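Local structure of A151R (African swine fever virus Georgia 2007/1, 7CMA) at residues Gly29-Leu34 with Ile92-Pro97; Arg98-Phe103 with Ser124-Pro129; His114-Asp119 with Thr140-Phe145; Ile131-Ser136 with Asn150-Asn155. The protein is a zinc-binding non-structural viral protein that has been named an oxygenase but whose biochemical role is not firmly settled. One frame throughout, in Å; residues are numbered along the deposited sequence.

Interaction 1 of 4, residues Gly29-Leu34 with Ile92-Pro97; sequences GTILLL and IWSGEP
Leu32 and Trp93 form a hydrogen-bonded antiparallel pair, Leu32 N meeting Trp93 O at 2.7 Å and Trp93 N meeting Leu32 O at 2.8 Å, and the short strand segments run at 160° to each other. One further bond, Gly95 N to Thr30 O, prolongs the ladder just past the end of strand 92-94. Gly95 itself has a positive phi of 102°, a backbone shape that suits glycine. On the face carrying Ile31, Leu33 and Ile92, the CG2 branch of Ile31 lies 3.9 Å from Ile92 CB, and the two CD1 methyls meet farther out. On the other face Leu32 CB abuts Trp93 CB, while Leu32 CD1 reaches Pro97 CG at 4.0 Å, the two side chains crossing nearly at right angles. Leu34 runs alongside Trp93, its CD1 against the tryptophan CB. The indole NE1 bonds in the ring plane to Glu96 O (3.1 Å), but approaches from above that carbonyl's plane; this ties the ring to the backbone just after the strand. Helices 3-28 and 72-84 cover the isoleucine face, Ser94 OG bonds Glu24 of the first, and strand 38-46 pairs with the other edge of strand 30-35.

Interaction 2 of 4, residues Arg98-Phe103 with Ser124-Pro129; sequences RTQIYF and STSVGP
Gln100 and Ser124 meet through their side chains: Ser124 OG donates to Gln100 OE1 at 2.7 Å, tilted out of the amide carbonyl plane. The glutamine chain bends at chi2 (-77°), which folds its amide back over the neighbouring strand, and NE2 comes to lie 3.5 Å from Ser126 CB. Ser126 OG also sits against Arg98 CB, at 3.6 Å. On the other face, shared with Thr99 and Thr125, Ile101 and Val127 make the apolar contact. Their side chains cross at about a right angle: Ile101 CD1 lies near both valine methyls, 4.0 Å from Val127 CG1, and Ile101 CG1 packs on Val127 CB.

The backbone ladder between the two faces positions these side chains. Thr99 pairs with Val127, and Ile101 with Thr125, each by two hydrogen bonds; Gln100 and Ser126 are the non-hydrogen-bonded pair between them. The bond from Val127 N to Thr99 O is the bent one, 132° at the hydrogen; the other three are nearly straight. Farther out, Phe120 of helix 120-123 packs on Gln100, Trp138 lies on Ile101, and Phe132 and Trp93 touch Thr99. The Arg98 guanidinium turns away to a salt bridge with Glu96. The arrangement is an antiparallel ladder with a strong twist, its segments at 124°, and forms one side of a small three-stranded sheet whose central strand, 99-104, pairs with 107-109 along its other edge.

Interaction 3 of 4, residues His114-Asp119 with Thr140-Phe145; sequences HKCIKD and TKCTSF. With ZN (zinc ion), chain C.
Cys116 and Cys142 meet at the zinc ion, each thiolate sulfur 2.3 Å from the metal. The two reach the ion by different first torsions: Cys116 SG stands anti to its own carbonyl carbon (chi1 -80°), whereas Cys142 SG is turned between its backbone N and carbonyl carbon (chi1 61°), and the two sulfurs end 3.9 Å apart as neighbouring ligands of one ion. His109, through ND1, and Cys139 complete the site. Three cysteines and one histidine thus hold the zinc. Cys139 and Cys142 form a CxxC pair, His109 closes strand 107-109 and Cys116 lies in the loop that follows, so that the metal ties the end of that strand and the loop after it to the CxxC loop.

Close packing surrounds the metal. Cys116 SG lies 3.8 Å from Cys142 CB, and that same CB approaches His114 O at 3.3 Å. His114 CB rests on the carbonyl oxygen of Lys141, at 3.5 Å.

A CH-pi contact lies at the outer side. Lys141 runs alongside His114, pointing the same way, and its CE, as modelled, lies over one face of the imidazole, 4.1 Å from its centroid and 18° off the normal. The ammonium NZ lies over that face too, 3.7 Å from His114 NE2. Among polar links, a backbone bond joins Cys142 to Asn113, and Thr143 OG1 bonds Thr110 OG1.

Interaction 4 of 4, residues Ile131-Ser136 with Asn150-Asn155; sequences IFNDRS and NIMSPN
Arg135 reaches over from a segment with little regular structure to seize a backbone carbonyl: its NH2 donates to Ile151 O at 2.8 Å, and this is the one hydrogen bond between the two segments. The oxygen lies in the guanidinium plane, at its edge, but the hydrogen bond is bent, 132° at the hydrogen, and the donor stands 26° out of the carbonyl plane. An extended chain from CG to NE carries the group this far. The same NH2 also bonds Phe148 O, so one nitrogen joins two carbonyls, of Phe148 and Ile151, while NH1 makes a weak bond to Tyr146 O.

The remaining contact is apolar and buried. Pro154 crosses Phe132 at about a right angle: its CD lies over one face of the ring, 4.2 Å from the centroid and displaced toward the rim, and its CG presses on Phe132 CE1 at 3.5 Å. Met152 fills the space by the backbone of Phe132 and Asn133. With its CG anti to the backbone N (chi1 -152°), it lays CG 3.7 Å from Phe132 C, and SD reaches 4.0 Å from Asn133 CB.

Beside this, Asp134 OD1 accepts from both Ser136 N and Ser136 OG, on one face of its carboxylate, in an Asx turn. Trp138 stacks on the Phe132 ring and Trp93 meets it obliquely. The result is an aromatic and proline cluster between loops, packed against strands 90-94 and 99-104, where residues 150-155 run beside the edge strand 90-94, joined to it by backbone hydrogen bonds of Ile92 with Asn150 and Met152.

In the fold
Interactions 1 and 2 come first along the chain and in series, their centres about 15 Å apart; strand 90-94 leads directly into strand 99-104, so the five-stranded and three-stranded sheets are joined at this point. The centre of interaction 4 lies about 12 Å from that of interaction 1 and about 13 Å from that of interaction 2. Its residues 150-155 follow the outer side of strand 90-94, and Phe132 links it to both sheets. Interaction 3, at the zinc, is farthest from the chain centre, its own centre about 19 Å away; its segments alternate with those of interactions 2 and 4. The metal thus ties strand 107-109 of the smaller sheet to the loops around it.

Interaction 1 of 4, residues Gly29-Leu34 with Ile92-Pro97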
loop_
_atom_site.group_PDB
_atom_site.type_symbol
_atom_site.label_atom_id
_atom_site.label_comp_id
_atom_site.label_asym_id
_atom_site.label_seq_id
_atom_site.Cartn_x
_atom_site.Cartn_y
_atom_site.Cartn_z
ATOM N N GLY A 29 -12.199 -14.598 20.603
ATOM C CA GLY A 29 -13.482 -15.327 20.595
ATOM C C GLY A 29 -14.683 -14.410 20.795
ATOM O O GLY A 29 -15.798 -14.940 20.952
ATOM N N THR A 30 -14.491 -13.087 20.747
ATOM C CA THR A 30 -15.607 -12.133 20.995
ATOM C C THR A 30 -15.341 -10.812 20.270
ATOM O O THR A 30 -14.202 -10.317 20.322
ATOM C CB THR A 30 -15.855 -11.940 22.499
ATOM O OG1 THR A 30 -16.858 -10.940 22.660
ATOM C CG2 THR A 30 -14.618 -11.538 23.268
ATOM N N ILE A 31 -16.368 -10.293 19.594
ATOM C CA ILE A 31 -16.313 -9.048 18.775
ATOM C C ILE A 31 -17.604 -8.262 19.018
ATOM O O ILE A 31 -18.699 -8.863 18.912
ATOM C CB ILE A 31 -16.115 -9.373 17.283
ATOM C CG1 ILE A 31 -14.725 -9.961 17.011
ATOM C CG2 ILE A 31 -16.392 -8.148 16.426
ATOM C CD1 ILE A 31 -14.222 -9.729 15.601
ATOM N N LEU A 32 -17.463 -6.989 19.383
ATOM C CA LEU A 32 -18.583 -6.022 19.494
ATOM C C LEU A 32 -18.697 -5.228 18.188
ATOM O O LEU A 32 -17.655 -4.792 17.662
ATOM C CB LEU A 32 -18.323 -5.104 20.693
ATOM C CG LEU A 32 -18.346 -5.790 22.058
ATOM C CD1 LEU A 32 -17.968 -4.815 23.167
ATOM C CD2 LEU A 32 -19.708 -6.407 22.333
ATOM N N LEU A 33 -19.913 -5.116 17.655
ATOM C CA LEU A 33 -20.221 -4.297 16.456
ATOM C C LEU A 33 -20.802 -2.951 16.904
ATOM O O LEU A 33 -21.740 -2.957 17.728
ATOM C CB LEU A 33 -21.206 -5.070 15.574
ATOM C CG LEU A 33 -20.608 -6.241 14.788
ATOM C CD1 LEU A 33 -20.397 -7.452 15.682
ATOM C CD2 LEU A 33 -21.493 -6.608 13.606
ATOM N N LEU A 34 -20.174 -1.846 16.490
ATOM C CA LEU A 34 -20.573 -0.477 16.908
ATOM C C LEU A 34 -20.985 0.341 15.673
ATOM O O LEU A 34 -20.264 0.285 14.652
ATOM C CB LEU A 34 -19.412 0.175 17.664
ATOM C CG LEU A 34 -19.101 -0.426 19.036
ATOM C CD1 LEU A 34 -17.964 -1.432 18.941
ATOM C CD2 LEU A 34 -18.769 0.663 20.050
ATOM N N ILE A 92 -15.645 -2.222 14.773
ATOM C CA ILE A 92 -15.735 -3.445 15.608
ATOM C C ILE A 92 -14.703 -3.357 16.732
ATOM O O ILE A 92 -13.627 -2.754 16.521
ATOM C CB ILE A 92 -15.569 -4.713 14.749
ATOM C CG1 ILE A 92 -14.206 -4.763 14.055
ATOM C CG2 ILE A 92 -16.715 -4.832 13.755
ATOM C CD1 ILE A 92 -13.758 -6.162 13.707
ATOM N N TRP A 93 -15.059 -3.880 17.901
ATOM C CA TRP A 93 -14.121 -4.067 19.035
ATOM C C TRP A 93 -13.854 -5.563 19.223
ATOM O O TRP A 93 -14.819 -6.304 19.424
ATOM C CB TRP A 93 -14.696 -3.428 20.304
ATOM C CG TRP A 93 -13.861 -3.663 21.520
ATOM C CD1 TRP A 93 -13.894 -4.755 22.337
ATOM C CD2 TRP A 93 -12.798 -2.825 22.013
ATOM N NE1 TRP A 93 -12.934 -4.649 23.307
ATOM C CE2 TRP A 93 -12.211 -3.504 23.102
ATOM C CE3 TRP A 93 -12.240 -1.609 21.599
ATOM C CZ2 TRP A 93 -11.154 -2.962 23.833
ATOM C CZ3 TRP A 93 -11.197 -1.075 22.322
ATOM C CH2 TRP A 93 -10.662 -1.745 23.423
ATOM N N SER A 94 -12.586 -5.971 19.240
ATOM C CA SER A 94 -12.236 -7.395 19.479
ATOM C C SER A 94 -11.677 -7.572 20.894
ATOM O O SER A 94 -10.704 -6.873 21.240
ATOM C CB SER A 94 -11.275 -7.907 18.448
ATOM O OG SER A 94 -11.019 -9.289 18.655
ATOM N N GLY A 95 -12.184 -8.573 21.615
ATOM C CA GLY A 95 -11.647 -9.011 22.917
ATOM C C GLY A 95 -12.491 -8.502 24.075
ATOM O O GLY A 95 -13.606 -8.014 23.822
ATOM N N GLU A 96 -12.022 -8.716 25.308
ATOM C CA GLU A 96 -12.679 -8.222 26.550
ATOM C C GLU A 96 -12.957 -6.726 26.403
ATOM O O GLU A 96 -12.075 -5.963 26.007
ATOM C CB GLU A 96 -11.797 -8.516 27.767
ATOM C CG GLU A 96 -12.570 -9.040 28.968
ATOM C CD GLU A 96 -12.838 -8.007 30.052
ATOM O OE1 GLU A 96 -12.196 -8.094 31.120
ATOM O OE2 GLU A 96 -13.702 -7.135 29.838
ATOM N N PRO A 97 -14.211 -6.275 26.622
ATOM C CA PRO A 97 -14.572 -4.876 26.397
ATOM C C PRO A 97 -13.750 -3.902 27.255
ATOM O O PRO A 97 -13.621 -2.748 26.870
ATOM C CB PRO A 97 -16.057 -4.808 26.786
ATOM C CG PRO A 97 -16.551 -6.231 26.625
ATOM C CD PRO A 97 -15.367 -7.100 26.995
#

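Interaction 2 of 4, residues Arg98-Phe103 with Ser124-Pro129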
loop_
_atom_site.group_PDB
_atom_site.type_symbol
_atom_site.label_atom_id
_atom_site.label_comp_id
_atom_site.label_asym_id
_atom_site.label_seq_id
_atom_site.Cartn_x
_atom_site.Cartn_y
_atom_site.Cartn_z
ATOM N N ARG A 98 -13.239 -4.372 28.399
ATOM C CA ARG A 98 -12.595 -3.491 29.412
ATOM C C ARG A 98 -11.090 -3.397 29.128
ATOM O O ARG A 98 -10.476 -4.432 28.818
ATOM C CB ARG A 98 -12.883 -4.001 30.829
ATOM C CG ARG A 98 -14.146 -3.422 31.448
ATOM C CD ARG A 98 -15.356 -4.316 31.252
ATOM N NE ARG A 98 -15.391 -5.413 32.212
ATOM C CZ ARG A 98 -16.013 -6.573 32.015
ATOM N NH1 ARG A 98 -15.978 -7.507 32.950
ATOM N NH2 ARG A 98 -16.658 -6.798 30.884
ATOM N N THR A 99 -10.556 -2.172 29.119
ATOM C CA THR A 99 -9.104 -1.891 28.963
ATOM C C THR A 99 -8.644 -0.997 30.116
ATOM O O THR A 99 -9.358 -0.030 30.438
ATOM C CB THR A 99 -8.802 -1.254 27.600
ATOM O OG1 THR A 99 -9.322 -2.108 26.585
ATOM C CG2 THR A 99 -7.326 -1.042 27.348
ATOM N N GLN A 100 -7.516 -1.340 30.731
ATOM C CA GLN A 100 -6.864 -0.512 31.772
ATOM C C GLN A 100 -6.127 0.643 31.089
ATOM O O GLN A 100 -5.377 0.377 30.132
ATOM C CB GLN A 100 -5.926 -1.382 32.613
ATOM C CG GLN A 100 -6.626 -2.562 33.274
ATOM C CD GLN A 100 -7.431 -2.154 34.486
ATOM O OE1 GLN A 100 -7.205 -1.101 35.080
ATOM N NE2 GLN A 100 -8.348 -3.016 34.890
ATOM N N ILE A 101 -6.501 1.880 31.421
ATOM C CA ILE A 101 -5.940 3.111 30.794
ATOM C C ILE A 101 -5.514 4.079 31.901
ATOM O O ILE A 101 -6.044 3.970 33.020
ATOM C CB ILE A 101 -6.957 3.755 29.830
ATOM C CG1 ILE A 101 -8.136 4.386 30.574
ATOM C CG2 ILE A 101 -7.421 2.746 28.794
ATOM C CD1 ILE A 101 -8.767 5.553 29.838
ATOM N N TYR A 102 -4.513 4.909 31.615
ATOM C CA TYR A 102 -3.991 5.931 32.553
ATOM C C TYR A 102 -3.654 7.196 31.766
ATOM O O TYR A 102 -3.005 7.086 30.702
ATOM C CB TYR A 102 -2.767 5.397 33.302
ATOM C CG TYR A 102 -2.201 6.345 34.328
ATOM C CD1 TYR A 102 -2.908 6.658 35.477
ATOM C CD2 TYR A 102 -0.996 6.991 34.114
ATOM C CE1 TYR A 102 -2.406 7.546 36.415
ATOM C CE2 TYR A 102 -0.481 7.885 35.039
ATOM C CZ TYR A 102 -1.182 8.156 36.199
ATOM O OH TYR A 102 -0.672 9.033 37.115
ATOM N N PHE A 103 -4.080 8.354 32.280
ATOM C CA PHE A 103 -3.793 9.681 31.679
ATOM C C PHE A 103 -2.476 10.220 32.238
ATOM O O PHE A 103 -2.315 10.222 33.473
ATOM C CB PHE A 103 -4.932 10.665 31.956
ATOM C CG PHE A 103 -4.667 12.058 31.450
ATOM C CD1 PHE A 103 -4.633 12.316 30.088
ATOM C CD2 PHE A 103 -4.271 13.065 32.320
ATOM C CE1 PHE A 103 -4.315 13.579 29.613
ATOM C CE2 PHE A 103 -3.966 14.331 31.844
ATOM C CZ PHE A 103 -3.986 14.585 30.492
ATOM N N SER A 124 -4.012 2.552 37.128
ATOM C CA SER A 124 -4.852 2.576 35.898
ATOM C C SER A 124 -6.337 2.488 36.274
ATOM O O SER A 124 -6.631 2.086 37.413
ATOM C CB SER A 124 -4.463 1.461 34.958
ATOM O OG SER A 124 -4.826 0.196 35.490
ATOM N N THR A 125 -7.226 2.763 35.313
ATOM C CA THR A 125 -8.699 2.628 35.470
ATOM C C THR A 125 -9.252 1.732 34.358
ATOM O O THR A 125 -8.850 1.922 33.194
ATOM C CB THR A 125 -9.372 4.007 35.468
ATOM O OG1 THR A 125 -8.760 4.771 36.506
ATOM C CG2 THR A 125 -10.868 3.942 35.680
ATOM N N SER A 126 -10.126 0.790 34.722
ATOM C CA SER A 126 -10.846 -0.105 33.785
ATOM C C SER A 126 -11.943 0.686 33.072
ATOM O O SER A 126 -12.826 1.207 33.757
ATOM C CB SER A 126 -11.415 -1.295 34.507
ATOM O OG SER A 126 -11.320 -2.460 33.706
ATOM N N VAL A 127 -11.946 0.650 31.743
ATOM C CA VAL A 127 -12.722 1.601 30.899
ATOM C C VAL A 127 -13.218 0.841 29.662
ATOM O O VAL A 127 -12.595 -0.192 29.334
ATOM C CB VAL A 127 -11.857 2.827 30.548
ATOM C CG1 VAL A 127 -11.731 3.044 29.051
ATOM C CG2 VAL A 127 -12.361 4.083 31.241
ATOM N N GLY A 128 -14.449 1.140 29.232
ATOM C CA GLY A 128 -15.111 0.494 28.082
ATOM C C GLY A 128 -14.422 0.845 26.765
ATOM O O GLY A 128 -13.421 1.551 26.754
ATOM N N PRO A 129 -14.873 0.271 25.632
ATOM C CA PRO A 129 -14.187 0.451 24.353
ATOM C C PRO A 129 -14.300 1.867 23.751
ATOM O O PRO A 129 -13.473 2.210 22.950
ATOM C CB PRO A 129 -14.881 -0.577 23.452
ATOM C CG PRO A 129 -16.277 -0.687 24.032
ATOM C CD PRO A 129 -16.070 -0.577 25.527
#

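Interaction 3 of 4, residues His114-Asp119 with Thr140-Phe145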
loop_
_atom_site.group_PDB
_atom_site.type_symbol
_atom_site.label_atom_id
_atom_site.label_comp_id
_atom_site.label_asym_id
_atom_site.label_seq_id
_atom_site.Cartn_x
_atom_site.Cartn_y
_atom_site.Cartn_z
ATOM N N HIS A 114 4.991 -0.393 25.077
ATOM C CA HIS A 114 6.085 0.299 25.812
ATOM C C HIS A 114 5.587 0.571 27.228
ATOM O O HIS A 114 4.432 0.956 27.375
ATOM C CB HIS A 114 6.496 1.606 25.125
ATOM C CG HIS A 114 7.662 2.294 25.747
ATOM N ND1 HIS A 114 8.954 2.065 25.332
ATOM C CD2 HIS A 114 7.735 3.211 26.733
ATOM C CE1 HIS A 114 9.777 2.805 26.043
ATOM N NE2 HIS A 114 9.053 3.516 26.910
ATOM N N LYS A 115 6.451 0.377 28.220
ATOM C CA LYS A 115 6.045 0.624 29.619
ATOM C C LYS A 115 6.165 2.119 29.900
ATOM O O LYS A 115 7.163 2.532 30.510
ATOM C CB LYS A 115 6.818 -0.250 30.608
ATOM C CG LYS A 115 8.227 -0.661 30.207
ATOM C CD LYS A 115 9.069 -0.993 31.418
ATOM C CE LYS A 115 8.529 -0.376 32.692
ATOM N NZ LYS A 115 8.008 -1.397 33.631
ATOM N N CYS A 116 5.181 2.891 29.448
ATOM C CA CYS A 116 5.188 4.358 29.654
ATOM C C CYS A 116 4.871 4.653 31.123
ATOM O O CYS A 116 5.438 5.609 31.657
ATOM C CB CYS A 116 4.116 4.972 28.762
ATOM S SG CYS A 116 4.604 5.165 27.030
ATOM N N ILE A 117 4.024 3.837 31.748
ATOM C CA ILE A 117 3.557 4.111 33.133
ATOM C C ILE A 117 4.059 3.047 34.118
ATOM O O ILE A 117 4.004 1.867 33.785
ATOM C CB ILE A 117 2.020 4.201 33.145
ATOM C CG1 ILE A 117 1.487 5.154 32.072
ATOM C CG2 ILE A 117 1.501 4.556 34.526
ATOM C CD1 ILE A 117 2.010 6.565 32.175
ATOM N N LYS A 118 4.510 3.464 35.302
ATOM C CA LYS A 118 4.980 2.541 36.373
ATOM C C LYS A 118 3.836 2.293 37.367
ATOM O O LYS A 118 2.888 3.098 37.381
ATOM C CB LYS A 118 6.226 3.112 37.058
ATOM C CG LYS A 118 6.009 4.399 37.845
ATOM C CD LYS A 118 6.745 4.427 39.173
ATOM C CE LYS A 118 5.859 4.816 40.338
ATOM N NZ LYS A 118 6.114 3.969 41.528
ATOM N N ASP A 119 3.830 1.120 38.008
ATOM C CA ASP A 119 2.709 0.621 38.853
ATOM C C ASP A 119 1.393 0.795 38.083
ATOM O O ASP A 119 0.347 1.004 38.733
ATOM C CB ASP A 119 2.672 1.343 40.204
ATOM C CG ASP A 119 1.864 0.621 41.271
ATOM O OD1 ASP A 119 1.850 -0.626 41.253
ATOM O OD2 ASP A 119 1.272 1.311 42.122
ATOM N N THR A 140 1.392 7.163 21.070
ATOM C CA THR A 140 1.837 6.378 19.893
ATOM C C THR A 140 2.990 5.451 20.256
ATOM O O THR A 140 3.371 4.640 19.407
ATOM C CB THR A 140 2.290 7.321 18.783
ATOM O OG1 THR A 140 3.427 8.036 19.263
ATOM C CG2 THR A 140 1.206 8.287 18.360
ATOM N N LYS A 141 3.523 5.580 21.467
ATOM C CA LYS A 141 4.659 4.738 21.910
ATOM C C LYS A 141 4.137 3.436 22.509
ATOM O O LYS A 141 4.739 2.403 22.249
ATOM C CB LYS A 141 5.508 5.492 22.935
ATOM C CG LYS A 141 6.022 6.850 22.486
ATOM C CD LYS A 141 7.181 7.336 23.324
ATOM C CE LYS A 141 7.634 6.314 24.346
ATOM N NZ LYS A 141 8.849 6.758 25.068
ATOM N N CYS A 142 3.056 3.500 23.277
ATOM C CA CYS A 142 2.554 2.284 23.961
ATOM C C CYS A 142 1.256 1.774 23.331
ATOM O O CYS A 142 0.889 0.643 23.617
ATOM C CB CYS A 142 2.336 2.550 25.441
ATOM S SG CYS A 142 1.132 3.843 25.821
ATOM N N THR A 143 0.585 2.592 22.525
ATOM C CA THR A 143 -0.736 2.178 21.985
ATOM C C THR A 143 -0.684 2.155 20.458
ATOM O O THR A 143 -0.505 3.217 19.854
ATOM C CB THR A 143 -1.877 3.013 22.581
ATOM O OG1 THR A 143 -1.663 3.178 23.981
ATOM C CG2 THR A 143 -3.242 2.413 22.323
ATOM N N SER A 144 -0.824 0.966 19.879
ATOM C CA SER A 144 -0.830 0.832 18.405
ATOM C C SER A 144 -2.202 0.353 17.945
ATOM O O SER A 144 -2.883 -0.318 18.719
ATOM C CB SER A 144 0.227 -0.123 17.941
ATOM O OG SER A 144 -0.021 -1.422 18.451
ATOM N N PHE A 145 -2.554 0.671 16.708
ATOM C CA PHE A 145 -3.831 0.176 16.160
ATOM C C PHE A 145 -3.614 -0.409 14.763
ATOM O O PHE A 145 -2.654 0.010 14.106
ATOM C CB PHE A 145 -4.834 1.323 16.027
ATOM C CG PHE A 145 -5.248 2.047 17.282
ATOM C CD1 PHE A 145 -6.341 1.621 18.015
ATOM C CD2 PHE A 145 -4.581 3.186 17.700
ATOM C CE1 PHE A 145 -6.731 2.295 19.161
ATOM C CE2 PHE A 145 -4.971 3.858 18.847
ATOM C CZ PHE A 145 -6.045 3.411 19.574
HETATM ZN ZN ZN C . 2.448 5.576 26.465
#

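Interaction 4 of 4, residues Ile131-Ser136 with Asn150-Asn155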
loop_
_atom_site.group_PDB
_atom_site.type_symbol
_atom_site.label_atom_id
_atom_site.label_comp_id
_atom_site.label_asym_id
_atom_site.label_seq_id
_atom_site.Cartn_x
_atom_site.Cartn_y
_atom_site.Cartn_z
ATOM N N ILE A 131 -13.817 5.001 24.167
ATOM C CA ILE A 131 -12.784 6.080 24.190
ATOM C C ILE A 131 -11.741 5.824 23.089
ATOM O O ILE A 131 -11.016 6.764 22.740
ATOM C CB ILE A 131 -12.138 6.193 25.585
ATOM C CG1 ILE A 131 -11.213 7.411 25.677
ATOM C CG2 ILE A 131 -11.423 4.902 25.961
ATOM C CD1 ILE A 131 -10.551 7.592 27.029
ATOM N N PHE A 132 -11.686 4.604 22.549
ATOM C CA PHE A 132 -10.680 4.221 21.523
ATOM C C PHE A 132 -11.155 4.649 20.128
ATOM O O PHE A 132 -10.343 4.621 19.191
ATOM C CB PHE A 132 -10.393 2.720 21.591
ATOM C CG PHE A 132 -9.582 2.307 22.788
ATOM C CD1 PHE A 132 -8.210 2.502 22.810
ATOM C CD2 PHE A 132 -10.208 1.891 23.953
ATOM C CE1 PHE A 132 -7.469 2.151 23.926
ATOM C CE2 PHE A 132 -9.469 1.569 25.079
ATOM C CZ PHE A 132 -8.100 1.704 25.063
ATOM N N ASN A 133 -12.388 5.155 20.028
ATOM C CA ASN A 133 -12.992 5.633 18.757
ATOM C C ASN A 133 -12.122 6.754 18.166
ATOM O O ASN A 133 -11.957 6.772 16.948
ATOM C CB ASN A 133 -14.436 6.087 18.969
ATOM C CG ASN A 133 -15.146 6.431 17.681
ATOM O OD1 ASN A 133 -15.706 7.519 17.552
ATOM N ND2 ASN A 133 -15.158 5.499 16.742
ATOM N N ASP A 134 -11.639 7.681 18.999
ATOM C CA ASP A 134 -10.753 8.795 18.564
ATOM C C ASP A 134 -9.292 8.429 18.869
ATOM O O ASP A 134 -8.902 8.487 20.046
ATOM C CB ASP A 134 -11.154 10.115 19.235
ATOM C CG ASP A 134 -10.288 11.302 18.837
ATOM O OD1 ASP A 134 -9.525 11.172 17.878
ATOM O OD2 ASP A 134 -10.447 12.370 19.448
ATOM N N ARG A 135 -8.500 8.137 17.833
ATOM C CA ARG A 135 -7.120 7.598 17.964
ATOM C C ARG A 135 -6.160 8.730 18.343
ATOM O O ARG A 135 -5.080 8.427 18.881
ATOM C CB ARG A 135 -6.701 6.911 16.663
ATOM C CG ARG A 135 -7.531 5.678 16.337
ATOM C CD ARG A 135 -7.062 4.987 15.078
ATOM N NE ARG A 135 -7.666 3.673 14.926
ATOM C CZ ARG A 135 -7.350 2.818 13.960
ATOM N NH1 ARG A 135 -6.446 3.158 13.059
ATOM N NH2 ARG A 135 -7.946 1.642 13.890
ATOM N N SER A 136 -6.578 9.981 18.131
ATOM C CA SER A 136 -5.733 11.182 18.366
ATOM C C SER A 136 -5.280 11.347 19.816
ATOM O O SER A 136 -4.249 11.984 20.019
ATOM C CB SER A 136 -6.482 12.409 17.926
ATOM O OG SER A 136 -7.435 12.800 18.894
ATOM N N ASN A 150 -11.631 0.654 10.810
ATOM C CA ASN A 150 -12.910 0.013 11.219
ATOM C C ASN A 150 -12.666 -0.958 12.377
ATOM O O ASN A 150 -13.655 -1.520 12.881
ATOM C CB ASN A 150 -13.593 -0.704 10.055
ATOM C CG ASN A 150 -14.050 0.253 8.981
ATOM O OD1 ASN A 150 -14.930 1.079 9.213
ATOM N ND2 ASN A 150 -13.369 0.233 7.847
ATOM N N ILE A 151 -11.408 -1.181 12.764
ATOM C CA ILE A 151 -11.076 -1.977 13.982
ATOM C C ILE A 151 -10.657 -1.013 15.092
ATOM O O ILE A 151 -9.583 -0.393 14.972
ATOM C CB ILE A 151 -10.003 -3.045 13.709
ATOM C CG1 ILE A 151 -10.262 -3.775 12.389
ATOM C CG2 ILE A 151 -9.906 -4.006 14.890
ATOM C CD1 ILE A 151 -10.007 -5.257 12.442
ATOM N N MET A 152 -11.561 -0.778 16.037
ATOM C CA MET A 152 -11.394 0.235 17.109
ATOM C C MET A 152 -10.338 -0.265 18.100
ATOM O O MET A 152 -9.613 0.585 18.655
ATOM C CB MET A 152 -12.721 0.477 17.833
ATOM C CG MET A 152 -12.847 1.865 18.430
ATOM S SD MET A 152 -14.364 2.070 19.424
ATOM C CE MET A 152 -14.784 0.368 19.779
ATOM N N SER A 153 -10.353 -1.571 18.394
ATOM C CA SER A 153 -9.528 -2.224 19.447
ATOM C C SER A 153 -8.051 -2.077 19.103
ATOM O O SER A 153 -7.654 -2.282 17.961
ATOM C CB SER A 153 -9.907 -3.681 19.617
ATOM O OG SER A 153 -10.407 -4.219 18.409
ATOM N N PRO A 154 -7.198 -1.664 20.069
ATOM C CA PRO A 154 -5.751 -1.667 19.862
ATOM C C PRO A 154 -5.228 -3.045 19.420
ATOM O O PRO A 154 -5.733 -4.048 19.908
ATOM C CB PRO A 154 -5.191 -1.276 21.238
ATOM C CG PRO A 154 -6.306 -0.458 21.866
ATOM C CD PRO A 154 -7.582 -1.108 21.373
ATOM N N ASN A 155 -4.314 -3.054 18.447
ATOM C CA ASN A 155 -3.535 -4.247 18.011
ATOM C C ASN A 155 -2.641 -4.713 19.169
ATOM O O ASN A 155 -1.664 -4.008 19.469
ATOM C CB ASN A 155 -2.694 -3.944 16.768
ATOM C CG ASN A 155 -2.060 -5.179 16.167
ATOM O OD1 ASN A 155 -2.341 -6.300 16.590
ATOM N ND2 ASN A 155 -1.205 -4.985 15.177
#